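Long-range contacts in abietadiene synthase, chloroplastic (Abies grandis, PDB 3S9V), which belongs to the terpene synthase family of plant enzymes and has a mainly helical chain that includes a metal-binding domain: residues Leu100-Ile105 with Gly137-Glu142; Cys111-Thr116 with Leu165-Pro170; Pro316-Asp321 with Lys343-Glu348; Lys607-Ala612 with Ser638-Thr643; Glu630-Ala635 with Gly678-Asp683. One frame throughout, in Å; residues are numbered along the deposited sequence.

Contact 1 (Leu100-Ile105 with Gly137-Glu142); sequences LAYDRI and GKMEDE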
# COMPACT_ATOMS: atom_id res chain seq x y z
N LEU A 100 -28.44 2.16 -4.09
CA LEU A 100 -28.32 0.79 -3.61
C LEU A 100 -29.72 0.49 -3.08
O LEU A 100 -30.21 1.17 -2.18
CB LEU A 100 -27.29 0.67 -2.48
CG LEU A 100 -27.07 -0.78 -2.02
CD1 LEU A 100 -26.42 -1.62 -3.14
CD2 LEU A 100 -26.21 -0.80 -0.77
N ALA A 101 -30.37 -0.50 -3.67
CA ALA A 101 -31.72 -0.84 -3.25
C ALA A 101 -31.85 -1.02 -1.74
O ALA A 101 -32.68 -0.35 -1.10
CB ALA A 101 -32.19 -2.11 -3.98
N TYR A 102 -31.03 -1.89 -1.16
CA TYR A 102 -31.09 -2.13 0.29
C TYR A 102 -31.04 -0.83 1.09
O TYR A 102 -31.84 -0.61 1.99
CB TYR A 102 -29.95 -3.04 0.73
CG TYR A 102 -30.06 -4.45 0.22
CD1 TYR A 102 -29.03 -5.03 -0.51
CD2 TYR A 102 -31.19 -5.22 0.49
CE1 TYR A 102 -29.11 -6.34 -0.97
CE2 TYR A 102 -31.29 -6.54 0.04
CZ TYR A 102 -30.24 -7.09 -0.70
OH TYR A 102 -30.31 -8.38 -1.16
N ASP A 103 -30.08 0.02 0.75
CA ASP A 103 -29.88 1.31 1.40
C ASP A 103 -31.18 2.13 1.38
O ASP A 103 -31.65 2.59 2.42
CB ASP A 103 -28.75 2.06 0.67
CG ASP A 103 -28.45 3.45 1.25
OD1 ASP A 103 -27.98 3.55 2.40
OD2 ASP A 103 -28.67 4.45 0.53
N ARG A 104 -31.77 2.30 0.19
CA ARG A 104 -32.99 3.09 0.06
C ARG A 104 -34.20 2.55 0.83
O ARG A 104 -34.88 3.32 1.51
CB ARG A 104 -33.37 3.25 -1.42
CG ARG A 104 -32.32 3.99 -2.25
CD ARG A 104 -31.99 5.36 -1.65
NE ARG A 104 -30.96 6.05 -2.42
CZ ARG A 104 -31.15 6.53 -3.65
NH1 ARG A 104 -32.32 6.42 -4.24
NH2 ARG A 104 -30.14 7.12 -4.28
N ILE A 105 -34.47 1.25 0.74
CA ILE A 105 -35.62 0.71 1.47
C ILE A 105 -35.39 0.72 2.98
O ILE A 105 -36.34 0.82 3.75
CB ILE A 105 -35.97 -0.74 1.05
CG1 ILE A 105 -34.77 -1.66 1.25
CG2 ILE A 105 -36.43 -0.75 -0.39
CD1 ILE A 105 -35.08 -3.11 0.99
N GLY A 137 -41.01 -4.72 -4.54
CA GLY A 137 -41.34 -5.71 -5.55
C GLY A 137 -40.28 -5.97 -6.60
O GLY A 137 -40.48 -6.80 -7.49
N LYS A 138 -39.14 -5.28 -6.52
CA LYS A 138 -38.06 -5.45 -7.49
C LYS A 138 -36.76 -5.95 -6.84
O LYS A 138 -35.71 -5.97 -7.48
CB LYS A 138 -37.77 -4.13 -8.21
CG LYS A 138 -38.95 -3.56 -8.98
CD LYS A 138 -38.55 -2.35 -9.81
CE LYS A 138 -38.05 -1.20 -8.94
NZ LYS A 138 -37.81 0.04 -9.73
N MET A 139 -36.85 -6.35 -5.58
CA MET A 139 -35.69 -6.81 -4.83
C MET A 139 -35.03 -8.07 -5.40
O MET A 139 -33.90 -8.40 -5.03
CB MET A 139 -36.06 -7.04 -3.36
CG MET A 139 -36.40 -5.75 -2.62
SD MET A 139 -35.16 -4.44 -2.88
CE MET A 139 -33.81 -5.08 -1.95
N GLU A 140 -35.72 -8.76 -6.29
CA GLU A 140 -35.17 -9.98 -6.88
C GLU A 140 -34.15 -9.70 -7.98
O GLU A 140 -33.47 -10.62 -8.43
CB GLU A 140 -36.30 -10.86 -7.41
CG GLU A 140 -37.29 -11.30 -6.34
CD GLU A 140 -38.34 -12.27 -6.85
OE1 GLU A 140 -39.05 -11.94 -7.83
OE2 GLU A 140 -38.45 -13.38 -6.29
N ASP A 141 -34.03 -8.45 -8.41
CA ASP A 141 -33.07 -8.13 -9.46
C ASP A 141 -31.90 -7.32 -8.89
O ASP A 141 -31.10 -6.73 -9.63
CB ASP A 141 -33.74 -7.36 -10.60
CG ASP A 141 -32.95 -7.43 -11.91
OD1 ASP A 141 -33.50 -7.05 -12.96
OD2 ASP A 141 -31.78 -7.87 -11.88
N GLU A 142 -31.81 -7.30 -7.56
CA GLU A 142 -30.75 -6.60 -6.86
C GLU A 142 -30.07 -7.61 -5.94
O GLU A 142 -29.33 -7.25 -5.03
CB GLU A 142 -31.34 -5.45 -6.03
CG GLU A 142 -32.30 -4.55 -6.81
CD GLU A 142 -31.61 -3.71 -7.87
OE1 GLU A 142 -30.89 -2.76 -7.51
OE2 GLU A 142 -31.78 -4.00 -9.08
O HOH W 1 -29.25 -1.97 -5.88

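Contact 2 (Cys111-Thr116 with Leu165-Pro170); sequences CIITLT and LGLDLP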
# COMPACT_ATOMS: atom_id res chain seq x y z
N CYS A 111 -37.39 6.21 8.07
CA CYS A 111 -37.94 7.57 8.10
C CYS A 111 -39.47 7.61 8.20
O CYS A 111 -40.03 8.46 8.88
CB CYS A 111 -37.47 8.37 6.88
SG CYS A 111 -35.70 8.71 6.90
N ILE A 112 -40.13 6.68 7.52
CA ILE A 112 -41.59 6.61 7.53
C ILE A 112 -42.08 6.31 8.94
O ILE A 112 -43.07 6.88 9.41
CB ILE A 112 -42.09 5.52 6.57
CG1 ILE A 112 -41.98 6.03 5.13
CG2 ILE A 112 -43.50 5.12 6.91
CD1 ILE A 112 -42.26 4.96 4.11
N ILE A 113 -41.38 5.42 9.63
CA ILE A 113 -41.77 5.07 10.99
C ILE A 113 -41.62 6.27 11.93
O ILE A 113 -42.50 6.55 12.73
CB ILE A 113 -40.94 3.87 11.49
CG1 ILE A 113 -41.37 2.61 10.71
CG2 ILE A 113 -41.11 3.68 12.99
CD1 ILE A 113 -40.56 1.37 11.04
N THR A 114 -40.51 7.00 11.79
CA THR A 114 -40.25 8.17 12.64
C THR A 114 -41.21 9.33 12.39
O THR A 114 -41.67 9.98 13.33
CB THR A 114 -38.80 8.67 12.45
OG1 THR A 114 -37.89 7.60 12.75
CG2 THR A 114 -38.51 9.84 13.37
N LEU A 115 -41.51 9.62 11.12
CA LEU A 115 -42.44 10.71 10.84
C LEU A 115 -43.84 10.31 11.33
O LEU A 115 -44.60 11.15 11.84
CB LEU A 115 -42.47 11.02 9.34
CG LEU A 115 -41.14 11.51 8.75
CD1 LEU A 115 -41.33 11.85 7.29
CD2 LEU A 115 -40.66 12.73 9.52
N THR A 116 -44.19 9.04 11.19
CA THR A 116 -45.48 8.55 11.64
C THR A 116 -45.57 8.72 13.16
O THR A 116 -46.59 9.15 13.69
CB THR A 116 -45.68 7.05 11.29
OG1 THR A 116 -45.75 6.88 9.87
CG2 THR A 116 -46.96 6.52 11.92
N LEU A 165 -47.79 -0.64 13.79
CA LEU A 165 -48.30 0.71 13.60
C LEU A 165 -49.33 0.76 12.47
O LEU A 165 -49.88 1.83 12.17
CB LEU A 165 -47.17 1.69 13.28
CG LEU A 165 -46.19 2.06 14.39
CD1 LEU A 165 -45.13 3.02 13.84
CD2 LEU A 165 -46.95 2.71 15.54
N GLY A 166 -49.57 -0.38 11.84
CA GLY A 166 -50.55 -0.43 10.77
C GLY A 166 -50.18 0.18 9.43
O GLY A 166 -51.06 0.49 8.63
N LEU A 167 -48.89 0.35 9.16
CA LEU A 167 -48.47 0.91 7.88
C LEU A 167 -48.80 -0.05 6.73
O LEU A 167 -48.59 -1.26 6.83
CB LEU A 167 -46.97 1.20 7.90
CG LEU A 167 -46.51 2.27 8.90
CD1 LEU A 167 -45.01 2.45 8.77
CD2 LEU A 167 -47.23 3.58 8.64
N ASP A 168 -49.32 0.51 5.64
CA ASP A 168 -49.71 -0.29 4.48
C ASP A 168 -48.53 -0.70 3.60
O ASP A 168 -48.19 -0.02 2.63
CB ASP A 168 -50.74 0.50 3.66
CG ASP A 168 -51.30 -0.30 2.49
OD1 ASP A 168 -51.56 -1.51 2.67
OD2 ASP A 168 -51.49 0.29 1.41
N LEU A 169 -47.93 -1.83 3.93
CA LEU A 169 -46.79 -2.33 3.17
C LEU A 169 -47.06 -3.75 2.67
O LEU A 169 -47.82 -4.50 3.27
CB LEU A 169 -45.53 -2.32 4.03
CG LEU A 169 -45.09 -0.96 4.59
CD1 LEU A 169 -43.85 -1.13 5.46
CD2 LEU A 169 -44.80 -0.00 3.44
N PRO A 170 -46.42 -4.13 1.55
CA PRO A 170 -46.54 -5.44 0.91
C PRO A 170 -45.95 -6.57 1.74
O PRO A 170 -45.16 -7.37 1.23
CB PRO A 170 -45.78 -5.26 -0.40
CG PRO A 170 -45.84 -3.79 -0.64
CD PRO A 170 -45.61 -3.23 0.72

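Contact 3 (Pro316-Asp321 with Lys343-Glu348); sequences PVPDID and KTFRDE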
# COMPACT_ATOMS: atom_id res chain seq x y z
N PRO A 316 -13.98 0.70 20.81
CA PRO A 316 -14.29 -0.43 21.70
C PRO A 316 -13.59 -1.72 21.25
O PRO A 316 -13.17 -2.52 22.08
CB PRO A 316 -15.81 -0.57 21.58
CG PRO A 316 -16.25 0.81 21.21
CD PRO A 316 -15.21 1.27 20.24
N VAL A 317 -13.48 -1.90 19.94
CA VAL A 317 -12.83 -3.08 19.39
C VAL A 317 -11.95 -2.70 18.20
O VAL A 317 -12.33 -1.87 17.37
CB VAL A 317 -13.86 -4.14 18.90
CG1 VAL A 317 -14.86 -4.44 20.01
CG2 VAL A 317 -14.58 -3.66 17.65
N PRO A 318 -10.75 -3.29 18.11
CA PRO A 318 -9.86 -2.97 17.00
C PRO A 318 -10.24 -3.84 15.81
O PRO A 318 -10.97 -4.81 15.97
CB PRO A 318 -8.49 -3.33 17.55
CG PRO A 318 -8.80 -4.57 18.35
CD PRO A 318 -10.08 -4.18 19.08
N ASP A 319 -9.76 -3.47 14.63
CA ASP A 319 -10.02 -4.27 13.44
C ASP A 319 -8.72 -4.45 12.67
O ASP A 319 -7.87 -3.56 12.65
CB ASP A 319 -11.07 -3.62 12.54
CG ASP A 319 -10.58 -2.36 11.88
OD1 ASP A 319 -10.47 -1.33 12.57
OD2 ASP A 319 -10.29 -2.41 10.67
N ILE A 320 -8.56 -5.61 12.05
CA ILE A 320 -7.34 -5.93 11.32
C ILE A 320 -7.03 -4.96 10.18
O ILE A 320 -5.86 -4.73 9.87
CB ILE A 320 -7.38 -7.37 10.78
CG1 ILE A 320 -5.96 -7.89 10.59
CG2 ILE A 320 -8.16 -7.42 9.47
CD1 ILE A 320 -5.90 -9.36 10.25
N ASP A 321 -8.05 -4.38 9.56
CA ASP A 321 -7.83 -3.47 8.44
C ASP A 321 -7.13 -2.19 8.90
O ASP A 321 -6.08 -1.84 8.36
CB ASP A 321 -9.15 -3.13 7.74
CG ASP A 321 -8.97 -2.76 6.27
OD1 ASP A 321 -7.81 -2.77 5.77
OD2 ASP A 321 -9.99 -2.46 5.61
N LYS A 343 -1.47 -10.15 16.49
CA LYS A 343 -1.81 -11.35 17.26
C LYS A 343 -3.28 -11.35 17.67
O LYS A 343 -3.90 -12.40 17.80
CB LYS A 343 -0.91 -11.46 18.49
CG LYS A 343 0.49 -12.01 18.19
CD LYS A 343 1.39 -11.97 19.43
CE LYS A 343 2.64 -12.82 19.28
NZ LYS A 343 3.48 -12.47 18.10
N THR A 344 -3.83 -10.16 17.86
CA THR A 344 -5.23 -10.01 18.25
C THR A 344 -6.20 -10.62 17.23
O THR A 344 -7.33 -10.99 17.58
CB THR A 344 -5.58 -8.51 18.42
OG1 THR A 344 -4.84 -7.96 19.51
CG2 THR A 344 -7.07 -8.33 18.67
N PHE A 345 -5.77 -10.72 15.98
CA PHE A 345 -6.64 -11.23 14.92
C PHE A 345 -6.35 -12.65 14.42
O PHE A 345 -7.02 -13.14 13.50
CB PHE A 345 -6.61 -10.24 13.76
CG PHE A 345 -6.90 -8.82 14.18
CD1 PHE A 345 -5.86 -7.96 14.52
CD2 PHE A 345 -8.21 -8.36 14.29
CE1 PHE A 345 -6.13 -6.67 14.98
CE2 PHE A 345 -8.48 -7.08 14.75
CZ PHE A 345 -7.44 -6.23 15.09
N ARG A 346 -5.38 -13.30 15.03
CA ARG A 346 -4.99 -14.65 14.66
C ARG A 346 -5.74 -15.70 15.48
O ARG A 346 -5.86 -15.58 16.70
CB ARG A 346 -3.48 -14.80 14.89
CG ARG A 346 -2.93 -16.17 14.58
CD ARG A 346 -1.48 -16.25 15.04
NE ARG A 346 -0.84 -17.49 14.60
CZ ARG A 346 -0.94 -18.65 15.23
NH1 ARG A 346 -1.66 -18.76 16.34
NH2 ARG A 346 -0.33 -19.72 14.74
N ASP A 347 -6.27 -16.73 14.81
CA ASP A 347 -6.98 -17.80 15.50
C ASP A 347 -5.98 -18.91 15.83
O ASP A 347 -4.84 -18.88 15.36
CB ASP A 347 -8.14 -18.37 14.65
CG ASP A 347 -7.67 -19.22 13.46
OD1 ASP A 347 -6.46 -19.49 13.32
OD2 ASP A 347 -8.53 -19.62 12.66
N GLU A 348 -6.41 -19.89 16.61
CA GLU A 348 -5.55 -21.01 17.00
C GLU A 348 -4.93 -21.77 15.83
O GLU A 348 -3.99 -22.54 16.03
CB GLU A 348 -6.33 -22.00 17.87
CG GLU A 348 -7.11 -21.36 19.01
CD GLU A 348 -6.24 -20.56 19.95
OE1 GLU A 348 -5.27 -21.13 20.51
OE2 GLU A 348 -6.52 -19.35 20.15

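Contact 4 (Lys607-Ala612 with Ser638-Thr643); sequences KVQLEA and SIALGT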
# COMPACT_ATOMS: atom_id res chain seq x y z
N LYS A 607 38.51 0.48 -7.44
CA LYS A 607 39.60 -0.42 -7.08
C LYS A 607 39.04 -1.73 -6.56
O LYS A 607 39.40 -2.80 -7.03
CB LYS A 607 40.48 0.22 -6.00
CG LYS A 607 41.51 -0.72 -5.37
CD LYS A 607 42.24 -0.04 -4.22
CE LYS A 607 43.12 -1.02 -3.45
NZ LYS A 607 44.15 -1.66 -4.31
N VAL A 608 38.13 -1.65 -5.59
CA VAL A 608 37.52 -2.84 -5.00
C VAL A 608 36.65 -3.60 -5.99
O VAL A 608 36.61 -4.83 -5.98
CB VAL A 608 36.69 -2.46 -3.75
CG1 VAL A 608 36.00 -3.70 -3.17
CG2 VAL A 608 37.61 -1.84 -2.69
N GLN A 609 35.97 -2.87 -6.87
CA GLN A 609 35.10 -3.48 -7.86
C GLN A 609 35.92 -4.31 -8.87
O GLN A 609 35.57 -5.46 -9.18
CB GLN A 609 34.32 -2.41 -8.62
CG GLN A 609 33.28 -2.98 -9.58
CD GLN A 609 32.22 -3.77 -8.84
OE1 GLN A 609 31.56 -3.24 -7.95
NE2 GLN A 609 32.06 -5.04 -9.20
N LEU A 610 36.99 -3.72 -9.38
CA LEU A 610 37.83 -4.41 -10.35
C LEU A 610 38.51 -5.61 -9.71
O LEU A 610 38.67 -6.66 -10.34
CB LEU A 610 38.87 -3.44 -10.94
CG LEU A 610 38.26 -2.21 -11.64
CD1 LEU A 610 39.35 -1.41 -12.29
CD2 LEU A 610 37.25 -2.63 -12.68
N GLU A 611 38.89 -5.46 -8.44
CA GLU A 611 39.50 -6.56 -7.72
C GLU A 611 38.51 -7.71 -7.63
O GLU A 611 38.89 -8.87 -7.79
CB GLU A 611 39.95 -6.11 -6.33
CG GLU A 611 41.42 -5.73 -6.27
CD GLU A 611 41.75 -4.77 -5.14
OE1 GLU A 611 41.24 -4.95 -4.01
OE2 GLU A 611 42.55 -3.84 -5.38
N ALA A 612 37.23 -7.40 -7.41
CA ALA A 612 36.22 -8.46 -7.34
C ALA A 612 36.09 -9.14 -8.71
O ALA A 612 35.97 -10.37 -8.79
CB ALA A 612 34.87 -7.88 -6.90
N SER A 638 31.09 -8.31 -6.76
CA SER A 638 31.19 -8.36 -8.22
C SER A 638 29.87 -8.01 -8.90
O SER A 638 29.87 -7.55 -10.03
CB SER A 638 31.64 -9.75 -8.69
OG SER A 638 30.58 -10.67 -8.58
N ILE A 639 28.75 -8.23 -8.21
CA ILE A 639 27.44 -7.91 -8.77
C ILE A 639 27.35 -6.41 -9.07
O ILE A 639 26.46 -5.95 -9.78
CB ILE A 639 26.28 -8.41 -7.83
CG1 ILE A 639 24.95 -8.38 -8.57
CG2 ILE A 639 26.24 -7.59 -6.54
CD1 ILE A 639 24.93 -9.27 -9.82
N ALA A 640 28.29 -5.65 -8.50
CA ALA A 640 28.44 -4.21 -8.70
C ALA A 640 27.38 -3.21 -8.24
O ALA A 640 27.47 -2.03 -8.60
CB ALA A 640 28.77 -3.94 -10.17
N LEU A 641 26.41 -3.63 -7.45
CA LEU A 641 25.40 -2.68 -6.98
C LEU A 641 26.03 -1.66 -6.04
O LEU A 641 25.67 -0.48 -6.05
CB LEU A 641 24.26 -3.42 -6.27
CG LEU A 641 23.56 -4.46 -7.14
CD1 LEU A 641 22.44 -5.11 -6.36
CD2 LEU A 641 23.03 -3.79 -8.41
N GLY A 642 26.98 -2.11 -5.22
CA GLY A 642 27.64 -1.20 -4.30
C GLY A 642 28.29 -0.01 -5.01
O GLY A 642 28.16 1.13 -4.57
N THR A 643 28.99 -0.30 -6.10
CA THR A 643 29.70 0.71 -6.91
C THR A 643 28.75 1.79 -7.44
O THR A 643 29.03 2.99 -7.33
CB THR A 643 30.44 0.03 -8.09
OG1 THR A 643 31.50 -0.77 -7.56
CG2 THR A 643 31.00 1.06 -9.08
O HOH W 2 29.92 -3.31 -5.63

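Contact 5 (Glu630-Ala635 with Gly678-Asp683); sequences EYIENA and GRLVND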
# COMPACT_ATOMS: atom_id res chain seq x y z
N GLU A 630 33.06 -18.25 0.58
CA GLU A 630 34.10 -17.52 -0.13
C GLU A 630 33.54 -16.91 -1.40
O GLU A 630 33.84 -15.76 -1.71
CB GLU A 630 35.29 -18.41 -0.47
CG GLU A 630 36.36 -17.68 -1.28
CD GLU A 630 37.67 -18.46 -1.37
OE1 GLU A 630 37.65 -19.61 -1.84
OE2 GLU A 630 38.72 -17.90 -0.99
N TYR A 631 32.74 -17.67 -2.13
CA TYR A 631 32.16 -17.17 -3.37
C TYR A 631 31.26 -15.97 -3.11
O TYR A 631 31.46 -14.89 -3.66
CB TYR A 631 31.35 -18.26 -4.08
CG TYR A 631 30.55 -17.74 -5.26
CD1 TYR A 631 29.20 -17.43 -5.13
CD2 TYR A 631 31.17 -17.51 -6.50
CE1 TYR A 631 28.48 -16.91 -6.21
CE2 TYR A 631 30.45 -16.99 -7.58
CZ TYR A 631 29.11 -16.69 -7.42
OH TYR A 631 28.39 -16.19 -8.48
N ILE A 632 30.26 -16.17 -2.26
CA ILE A 632 29.33 -15.11 -1.92
C ILE A 632 30.00 -13.82 -1.46
O ILE A 632 29.55 -12.74 -1.83
CB ILE A 632 28.29 -15.58 -0.87
CG1 ILE A 632 27.04 -16.06 -1.60
CG2 ILE A 632 27.91 -14.44 0.06
CD1 ILE A 632 26.42 -15.00 -2.51
N GLU A 633 31.05 -13.91 -0.66
CA GLU A 633 31.73 -12.70 -0.21
C GLU A 633 32.25 -11.86 -1.38
O GLU A 633 32.09 -10.64 -1.39
CB GLU A 633 32.88 -13.03 0.75
CG GLU A 633 32.40 -13.50 2.12
CD GLU A 633 31.36 -12.56 2.74
OE1 GLU A 633 31.61 -11.34 2.81
OE2 GLU A 633 30.30 -13.06 3.18
N ASN A 634 32.87 -12.50 -2.37
CA ASN A 634 33.38 -11.79 -3.55
C ASN A 634 32.25 -11.43 -4.52
O ASN A 634 32.21 -10.33 -5.07
CB ASN A 634 34.41 -12.64 -4.29
CG ASN A 634 35.06 -11.89 -5.44
OD1 ASN A 634 35.83 -10.96 -5.23
ND2 ASN A 634 34.74 -12.29 -6.66
N ALA A 635 31.32 -12.37 -4.72
CA ALA A 635 30.20 -12.19 -5.63
C ALA A 635 29.23 -11.09 -5.18
O ALA A 635 28.58 -10.45 -6.01
CB ALA A 635 29.47 -13.53 -5.82
N GLY A 678 21.13 -8.95 -4.20
CA GLY A 678 21.18 -8.78 -5.64
C GLY A 678 21.88 -9.96 -6.28
O GLY A 678 21.41 -10.53 -7.27
N ARG A 679 23.01 -10.35 -5.70
CA ARG A 679 23.77 -11.48 -6.21
C ARG A 679 22.96 -12.77 -6.23
O ARG A 679 22.96 -13.48 -7.23
CB ARG A 679 25.00 -11.73 -5.34
CG ARG A 679 25.82 -12.92 -5.81
CD ARG A 679 26.77 -12.46 -6.88
NE ARG A 679 26.44 -12.94 -8.21
CZ ARG A 679 26.97 -12.44 -9.33
NH1 ARG A 679 26.61 -12.95 -10.50
NH2 ARG A 679 27.83 -11.43 -9.28
N LEU A 680 22.30 -13.08 -5.13
CA LEU A 680 21.53 -14.31 -5.03
C LEU A 680 20.32 -14.40 -5.96
O LEU A 680 20.08 -15.46 -6.55
CB LEU A 680 21.07 -14.54 -3.58
CG LEU A 680 22.17 -14.67 -2.52
CD1 LEU A 680 21.56 -15.03 -1.18
CD2 LEU A 680 23.16 -15.74 -2.94
N VAL A 681 19.57 -13.32 -6.11
CA VAL A 681 18.41 -13.38 -6.99
C VAL A 681 18.91 -13.59 -8.41
O VAL A 681 18.35 -14.38 -9.16
CB VAL A 681 17.54 -12.09 -6.91
CG1 VAL A 681 18.24 -10.92 -7.59
CG2 VAL A 681 16.19 -12.36 -7.56
N ASN A 682 19.98 -12.88 -8.76
CA ASN A 682 20.59 -12.97 -10.08
C ASN A 682 21.07 -14.40 -10.36
O ASN A 682 20.84 -14.93 -11.45
CB ASN A 682 21.77 -11.99 -10.15
CG ASN A 682 22.47 -11.99 -11.50
OD1 ASN A 682 23.08 -12.98 -11.89
ND2 ASN A 682 22.40 -10.87 -12.21
N ASP A 683 21.70 -15.02 -9.37
CA ASP A 683 22.24 -16.37 -9.50
C ASP A 683 21.21 -17.49 -9.56
O ASP A 683 21.34 -18.42 -10.35
CB ASP A 683 23.23 -16.65 -8.36
CG ASP A 683 24.65 -16.19 -8.67
OD1 ASP A 683 24.82 -15.21 -9.43
OD2 ASP A 683 25.60 -16.80 -8.15

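Contact 1 (Leu100-Ile105 with Gly137-Glu142)
M139 lies against A101, Y102 and I105 at the start of helix 101-117, where a loop from the end of helix 122-136 packs in what is probably the helical γ (insertion) domain of an αβγ terpene synthase. CB of M139 leaves the loop with CG anti to the carbonyl carbon (chi1 -67°), and further bends at chi2 and chi3 fold the chain back on itself, so that its far end and not its stem makes the contact. SD is 3.9 Å from A101 CB and lies 4.1 Å from I105 CD1. The terminal CE comes obliquely to the ring of Y102, 3.5 Å from Y102 CE2, and also meets I105 CD1 tip to tip at 3.8 Å. Beyond the pair of segments, F175 of helix 174-187 touches both Y102 and M139, and F151 meets the Y102 ring.

E142 also packs on the A101 methyl, with CG 3.7 Å from A101 CB. Its chain is poorly ordered, and a water lying 2.4 Å from E142 OE1 is too close for that bond to be trusted. The other bond of the same water is ordinary: A101 N, in the opening turn of the helix, donates to it over 2.9 Å.

Contact 2 (Cys111-Thr116 with Leu165-Pro170)
L167 sends CG out beside its own backbone N (chi1 -64°) and then runs straight on through chi2, while I112 keeps CG2 opposite its backbone N; together these settings bring L167 CD1 to 3.6 Å from I112 CG2, the two side chains crossing at a slant. The same CD1 lies 4.1 Å from I113 CG1, there at about a right angle. The second branch, L167 CD2, passes T116 in the opposite sense and ends 3.8 Å from T116 OG1. That hydroxyl is already engaged within its own helix: it donates to I112 O over 2.7 Å, tilted 31° from the carbonyl plane, and T116 N reaches the same oxygen from the opposite face. It can therefore border a leucine methyl without losing its polar partner.

The two leucines lie just past helix 151-164, which closes in a Schellman motif at G166, whose positive phi turns the chain so that L165 and L167, one on each side of the glycine, both face helix 101-117. L165 CD1 is the looser of the two, 4.2 Å from I113 CG2. Further along, D168 centres an inverse gamma turn, after which L169 touches A162 and also F132 of helix 122-136.

Contact 3 (Pro316-Asp321 with Lys343-Glu348)
This is an aromatic packing contact inside the Terpene synthase N-terminal domain: the ring of F345, from the loop after helix 320-332, is pressed against the chain that leads into that same helix. By sequence D319 to D322 form the DXDD motif of class II diterpene cyclases, so F345 packs on the backbone at its start. CG of F345 stands beside its backbone N (chi1 -52°), which aims the ring at P318, D319 and I320. I320 lies over one face. Its CB is 3.9 Å from the ring centroid and 18° off the normal, a CH-pi contact, and its backbone N lies over the same face nearer the rim, 3.1 Å from F345 CE2. The I320 side chain runs back along F345 in the opposite direction, ending with CD1 3.7 Å from F345 CB. The methyl of T344, the residue just before F345, sits over the opposite face. P318 meets the far end of the ring: its CG is 3.9 Å from F345 CZ, and its carbonyl oxygen approaches the edge near the ring plane, 3.6 Å from F345 CE2.

D319, the N-cap of helix 320-332, accepts from D322 N at OD2, and T344 OG1 is hydrogen-bonded to R307 O. I320 touches V369 of helix 363-373 on the one hand, and R346 ties the loop to E385 of helix 381-397 on the other.

Contact 4 (Lys607-Ala612 with Ser638-Thr643)
Helix 599-621 runs past a break between helices 628-638 and 641-648, and the backbones come closest at A612 and S638, whose CA atoms are 5.1 Å apart. The break turns on A640, which has a positive phi (65°) and is both the first residue to leave helical backbone angles after one helix and the N-cap of the next. An interrupted helix of this kind recalls helix G of class I terpenoid synthases, which is likewise split in two.

Q609 reaches into the bend. Its CG is anti to the backbone N (chi1 -174°) and the chain then bends at chi2, laying the amide beside A640, whose CB is 3.6 Å from Q609 NE2. T643 OG1 donates to Q609 OE1 over 2.5 Å, a short bond in the carbonyl plane on a lone pair (C=O...O angle 124°). A water gives OE1 a second donor at 2.8 Å and in turn accepts from T643 N in the first turn of helix 641-648. The small A612 methyl packs at 4.1 Å from S638 CB.

With OE1 receiving two donors and NE2 bound to V637 O, both ends of the buried amide are used, which favours this orientation. R666 NH1 also bonds T643 OG1, and would probably strengthen the hydroxyl as a donor.

Contact 5 (Glu630-Ala635 with Gly678-Asp683)
Y631, extended by a CG anti to its backbone N (chi1 171°), donates from OH to D683 OD2 over 2.9 Å, meeting the syn lone pair, with ring and carboxylate planes 38° apart. OD2 also accepts from A699 N. The other oxygen, D683 OD1, is taken side-on by R679: NE bonds it at 3.0 Å from above the carboxylate plane, and NH1 at 3.1 Å on the syn lone pair. Each carboxylate oxygen thus has two donors.

The axes of segments 630-635 and 678-683 come within 10.5 Å at 110° in the helical metal-binding domain, and by sequence N682 and D683 open the NSE/DTE motif of class I terpene synthases. Y631 OH lies over one face of the R679 guanidinium, 3.8 Å from R679 NE. A635 O is hydrogen-bonded to S638 OG; its bond from R679 NH2, at the guanidinium edge, is weak and the oxygen's place unsure. Beside the polar groups, I632 CD1 presses tightly on L680 CD2 at 3.4 Å, crossing at about a right angle.

The contacts fall into three groups along an elongated chain, consistent with an αβγ plan. Contacts 1 and 2, probably in the γ domain, share helix 101-117; their centres are 18 Å apart and their segments alternate in sequence, so successive stretches are laid on that one helix. Contact 3 follows in the N-terminal family domain, probably β, 33 Å between centres from contact 1. Contacts 4 and 5 lie in the metal-binding family domain, the α domain, across the chain's centre from contacts 1 and 2, with 80 Å between the centres of contacts 2 and 4. They also interleave and touch, N634 probably bonding A612, so helices 599-621, 628-638, 641-648 and 669-693 pack together there.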